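Local structure of biotin transporter BioY (Lactococcus lactis subsp. cremoris, 4DVE) at residues R103-F108 against I141-V146. The protein binds biotin in the membrane and probably passes it to the energy-coupling factor (ECF) complex of an ABC-type transporter, which powers uptake. Numbering follows the deposited sequence.
Sequences RIAWLF and IFVDFV. With BTN (biotin), chain D.
Ala105 meets Phe142, Val143 and Val146 in an apolar contact between two nearly antiparallel transmembrane helices, 100-119 and 128-155, of the all-helical S-component fold, beside the biotin pocket. The axes of the two short segments approach to 8.5 Å at 152°, an approach that suits alanine: its methyl points toward the other helix, and Ala105 CB lies 3.8 Å from both Val143 CA and Phe142 CE2, with CB of Val146 close by. CE2 of Phe142 also reaches Ala105 O, near the ring plane, at 3.5 Å, while that carbonyl accepts a hydrogen bond from Thr109 OG1. The same CE2 touches Phe108 CB. The two branches of Val143 let it touch both Ala105 and Trp106. Its CG1, anti to the backbone N (chi1 169°), extends to the Trp106 indole edge, 3.6 Å from NE1; CG2 lies between Trp106 CD1 and Ala105 CB, 4.0 Å from each. Trp106 thereby joins helix packing to ligand binding: it is wide enough to have biotin S1 at its edge too, with CZ2 3.9 Å away, and it also packs on Asn52, Ile55 and Phe74 of helix 52-80. Arg103, bent at chi2 and chi3, runs to the biotin carboxylate, where NH2 makes a short but poorly angled, weak hydrogen bond; Ser94, Ser99 and a cation-pi contact with Phe95 steady the guanidinium. A leucine in its place would probably cost the carboxylate this positively charged partner and Ser94 and Ser99 their bonds to the guanidinium. At the other end of the ligand, Asp144 OD1 lies 3.1 Å from ring carbon C6 of biotin.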
ATOM      1  N   ARG A 103      -7.937  -1.669  -4.200  1.00 32.72           N
ATOM      2  CA  ARG A 103      -8.214  -1.130  -2.853  1.00 35.02           C
ATOM      3  C   ARG A 103      -8.388  -2.189  -1.772  1.00 35.88           C
ATOM      4  O   ARG A 103      -7.876  -2.036  -0.659  1.00 34.30           O
ATOM      5  CB  ARG A 103      -9.431  -0.208  -2.918  1.00 38.43           C
ATOM      6  CG  ARG A 103      -8.998   1.120  -3.489  1.00 41.97           C
ATOM      7  CD  ARG A 103      -9.946   1.724  -4.464  1.00 50.63           C
ATOM      8  NE  ARG A 103     -11.182   2.097  -3.876  1.00 52.28           N
ATOM      9  CZ  ARG A 103     -12.115   2.804  -4.489  1.00 53.20           C
ATOM     10  NH1 ARG A 103     -13.208   3.120  -3.818  1.00 50.60           N
ATOM     11  NH2 ARG A 103     -11.953   3.223  -5.731  1.00 56.45           N
ATOM     12  N   ILE A 104      -9.076  -3.267  -2.106  1.00 35.32           N
ATOM     13  CA  ILE A 104      -9.241  -4.373  -1.196  1.00 36.86           C
ATOM     14  C   ILE A 104      -7.903  -5.063  -0.985  1.00 35.41           C
ATOM     15  O   ILE A 104      -7.570  -5.409   0.139  1.00 37.04           O
ATOM     16  CB  ILE A 104     -10.300  -5.378  -1.706  1.00 41.42           C
ATOM     17  CG1 ILE A 104     -11.677  -4.709  -1.726  1.00 45.56           C
ATOM     18  CG2 ILE A 104     -10.340  -6.614  -0.824  1.00 43.67           C
ATOM     19  CD1 ILE A 104     -12.736  -5.474  -2.513  1.00 49.77           C
ATOM     20  N   ALA A 105      -7.121  -5.230  -2.057  1.00 33.62           N
ATOM     21  CA  ALA A 105      -5.791  -5.808  -1.943  1.00 31.02           C
ATOM     22  C   ALA A 105      -4.906  -4.952  -1.017  1.00 28.59           C
ATOM     23  O   ALA A 105      -4.072  -5.500  -0.272  1.00 27.29           O
ATOM     24  CB  ALA A 105      -5.128  -5.990  -3.323  1.00 28.55           C
ATOM     25  N   TRP A 106      -5.095  -3.632  -1.042  1.00 29.56           N
ATOM     26  CA  TRP A 106      -4.310  -2.723  -0.180  1.00 29.61           C
ATOM     27  C   TRP A 106      -4.442  -3.031   1.296  1.00 30.53           C
ATOM     28  O   TRP A 106      -3.485  -2.907   2.021  1.00 32.52           O
ATOM     29  CB  TRP A 106      -4.681  -1.277  -0.382  1.00 29.56           C
ATOM     30  CG  TRP A 106      -4.316  -0.648  -1.689  1.00 29.01           C
ATOM     31  CD1 TRP A 106      -3.537  -1.168  -2.726  1.00 29.51           C
ATOM     32  CD2 TRP A 106      -4.746   0.668  -2.149  1.00 29.02           C
ATOM     33  NE1 TRP A 106      -3.449  -0.279  -3.752  1.00 29.97           N
ATOM     34  CE2 TRP A 106      -4.160   0.854  -3.467  1.00 30.50           C
ATOM     35  CE3 TRP A 106      -5.507   1.686  -1.598  1.00 31.97           C
ATOM     36  CZ2 TRP A 106      -4.348   2.024  -4.197  1.00 31.92           C
ATOM     37  CZ3 TRP A 106      -5.670   2.865  -2.327  1.00 33.71           C
ATOM     38  CH2 TRP A 106      -5.120   3.020  -3.608  1.00 32.70           C
ATOM     39  N   LEU A 107      -5.632  -3.428   1.746  1.00 32.91           N
ATOM     40  CA  LEU A 107      -5.826  -3.838   3.117  1.00 34.21           C
ATOM     41  C   LEU A 107      -4.907  -4.982   3.555  1.00 37.11           C
ATOM     42  O   LEU A 107      -4.499  -5.011   4.701  1.00 38.57           O
ATOM     43  CB  LEU A 107      -7.279  -4.229   3.376  1.00 37.86           C
ATOM     44  CG  LEU A 107      -7.606  -4.580   4.838  1.00 44.37           C
ATOM     45  CD1 LEU A 107      -7.309  -3.395   5.786  1.00 43.42           C
ATOM     46  CD2 LEU A 107      -9.054  -5.033   4.936  1.00 46.71           C
ATOM     47  N   PHE A 108      -4.552  -5.901   2.653  1.00 34.96           N
ATOM     48  CA  PHE A 108      -3.727  -7.056   3.003  1.00 35.64           C
ATOM     49  C   PHE A 108      -2.236  -6.854   2.787  1.00 34.37           C
ATOM     50  O   PHE A 108      -1.432  -7.589   3.339  1.00 34.23           O
ATOM     51  CB  PHE A 108      -4.180  -8.270   2.181  1.00 38.26           C
ATOM     52  CG  PHE A 108      -5.553  -8.693   2.504  1.00 40.34           C
ATOM     53  CD1 PHE A 108      -5.791  -9.546   3.580  1.00 44.93           C
ATOM     54  CD2 PHE A 108      -6.632  -8.191   1.791  1.00 41.80           C
ATOM     55  CE1 PHE A 108      -7.087  -9.913   3.907  1.00 48.43           C
ATOM     56  CE2 PHE A 108      -7.928  -8.553   2.111  1.00 44.10           C
ATOM     57  CZ  PHE A 108      -8.161  -9.410   3.172  1.00 46.71           C
ATOM     58  N   ILE A 141       2.775  -6.890  -7.429  1.00 34.80           N
ATOM     59  CA  ILE A 141       2.218  -8.021  -8.169  1.00 35.50           C
ATOM     60  C   ILE A 141       0.855  -8.501  -7.621  1.00 34.68           C
ATOM     61  O   ILE A 141      -0.121  -8.623  -8.392  1.00 31.24           O
ATOM     62  CB  ILE A 141       3.194  -9.219  -8.281  1.00 36.71           C
ATOM     63  CG1 ILE A 141       4.551  -8.785  -8.892  1.00 39.65           C
ATOM     64  CG2 ILE A 141       2.531 -10.311  -9.112  1.00 38.77           C
ATOM     65  CD1 ILE A 141       4.479  -8.103 -10.270  1.00 42.00           C
ATOM     66  N   PHE A 142       0.800  -8.756  -6.308  1.00 34.48           N
ATOM     67  CA  PHE A 142      -0.446  -9.129  -5.605  1.00 35.06           C
ATOM     68  C   PHE A 142      -1.543  -8.081  -5.844  1.00 32.59           C
ATOM     69  O   PHE A 142      -2.630  -8.408  -6.310  1.00 33.53           O
ATOM     70  CB  PHE A 142      -0.191  -9.272  -4.092  1.00 36.27           C
ATOM     71  CG  PHE A 142      -1.440  -9.429  -3.264  1.00 35.64           C
ATOM     72  CD1 PHE A 142      -2.216 -10.599  -3.360  1.00 39.04           C
ATOM     73  CD2 PHE A 142      -1.847  -8.432  -2.404  1.00 34.04           C
ATOM     74  CE1 PHE A 142      -3.355 -10.752  -2.584  1.00 37.69           C
ATOM     75  CE2 PHE A 142      -2.988  -8.570  -1.641  1.00 34.20           C
ATOM     76  CZ  PHE A 142      -3.744  -9.726  -1.722  1.00 35.63           C
ATOM     77  N   VAL A 143      -1.244  -6.821  -5.556  1.00 31.02           N
ATOM     78  CA  VAL A 143      -2.199  -5.726  -5.758  1.00 29.13           C
ATOM     79  C   VAL A 143      -2.731  -5.607  -7.201  1.00 31.95           C
ATOM     80  O   VAL A 143      -3.966  -5.578  -7.411  1.00 32.21           O
ATOM     81  CB  VAL A 143      -1.618  -4.389  -5.258  1.00 29.96           C
ATOM     82  CG1 VAL A 143      -2.475  -3.183  -5.688  1.00 26.85           C
ATOM     83  CG2 VAL A 143      -1.412  -4.455  -3.727  1.00 28.92           C
ATOM     84  N   ASP A 144      -1.821  -5.597  -8.179  1.00 32.51           N
ATOM     85  CA  ASP A 144      -2.179  -5.387  -9.573  1.00 34.00           C
ATOM     86  C   ASP A 144      -2.930  -6.607 -10.157  1.00 34.77           C
ATOM     87  O   ASP A 144      -3.863  -6.449 -10.930  1.00 34.23           O
ATOM     88  CB  ASP A 144      -0.958  -4.974 -10.431  1.00 37.32           C
ATOM     89  CG  ASP A 144      -0.329  -3.621  -9.988  1.00 38.66           C
ATOM     90  OD1 ASP A 144      -0.822  -3.001  -9.018  1.00 40.55           O
ATOM     91  OD2 ASP A 144       0.720  -3.199 -10.566  1.00 42.13           O
ATOM     92  N   PHE A 145      -2.585  -7.798  -9.708  1.00 35.03           N
ATOM     93  CA  PHE A 145      -3.299  -9.013 -10.077  1.00 37.07           C
ATOM     94  C   PHE A 145      -4.734  -9.057  -9.552  1.00 36.28           C
ATOM     95  O   PHE A 145      -5.681  -9.270 -10.330  1.00 35.50           O
ATOM     96  CB  PHE A 145      -2.513 -10.230  -9.598  1.00 41.56           C
ATOM     97  CG  PHE A 145      -3.069 -11.498 -10.063  1.00 47.67           C
ATOM     98  CD1 PHE A 145      -2.971 -11.847 -11.410  1.00 52.47           C
ATOM     99  CD2 PHE A 145      -3.754 -12.321  -9.199  1.00 51.89           C
ATOM    100  CE1 PHE A 145      -3.511 -13.034 -11.880  1.00 56.82           C
ATOM    101  CE2 PHE A 145      -4.287 -13.518  -9.658  1.00 59.67           C
ATOM    102  CZ  PHE A 145      -4.176 -13.871 -10.999  1.00 58.99           C
ATOM    103  N   VAL A 146      -4.921  -8.841  -8.250  1.00 34.04           N
ATOM    104  CA  VAL A 146      -6.290  -8.764  -7.711  1.00 34.78           C
ATOM    105  C   VAL A 146      -7.100  -7.631  -8.384  1.00 33.15           C
ATOM    106  O   VAL A 146      -8.278  -7.805  -8.711  1.00 32.63           O
ATOM    107  CB  VAL A 146      -6.328  -8.613  -6.158  1.00 35.63           C
ATOM    108  CG1 VAL A 146      -7.767  -8.497  -5.643  1.00 33.44           C
ATOM    109  CG2 VAL A 146      -5.625  -9.816  -5.486  1.00 36.82           C
TER
HETATM  110  C11 BTN D 201      -8.758   4.551  -6.404  1.00 46.68           C
HETATM  111  O11 BTN D 201      -8.367   5.618  -5.877  1.00 51.06           O
HETATM  112  O12 BTN D 201      -9.934   4.440  -6.777  1.00 50.93           O
HETATM  113  C10 BTN D 201      -7.808   3.351  -6.580  1.00 39.01           C
HETATM  114  C9  BTN D 201      -6.923   3.456  -7.824  1.00 35.45           C
HETATM  115  C8  BTN D 201      -6.046   2.191  -7.976  1.00 32.37           C
HETATM  116  C7  BTN D 201      -4.943   2.400  -9.025  1.00 30.76           C
HETATM  117  C2  BTN D 201      -4.037   1.191  -9.176  1.00 31.08           C
HETATM  118  S1  BTN D 201      -3.049   0.935  -7.692  0.99 30.51           S
HETATM  119  C6  BTN D 201      -1.916  -0.104  -8.588  1.00 29.89           C
HETATM  120  C5  BTN D 201      -1.804   0.451 -10.030  1.00 28.81           C
HETATM  121  N1  BTN D 201      -0.733   1.409 -10.132  1.00 28.24           N
HETATM  122  C3  BTN D 201      -1.161   2.641 -10.394  1.00 30.27           C
HETATM  123  O3  BTN D 201      -0.445   3.633 -10.538  1.00 31.45           O
HETATM  124  N2  BTN D 201      -2.501   2.607 -10.495  1.00 29.37           N
HETATM  125  C4  BTN D 201      -3.050   1.285 -10.332  1.00 27.64           C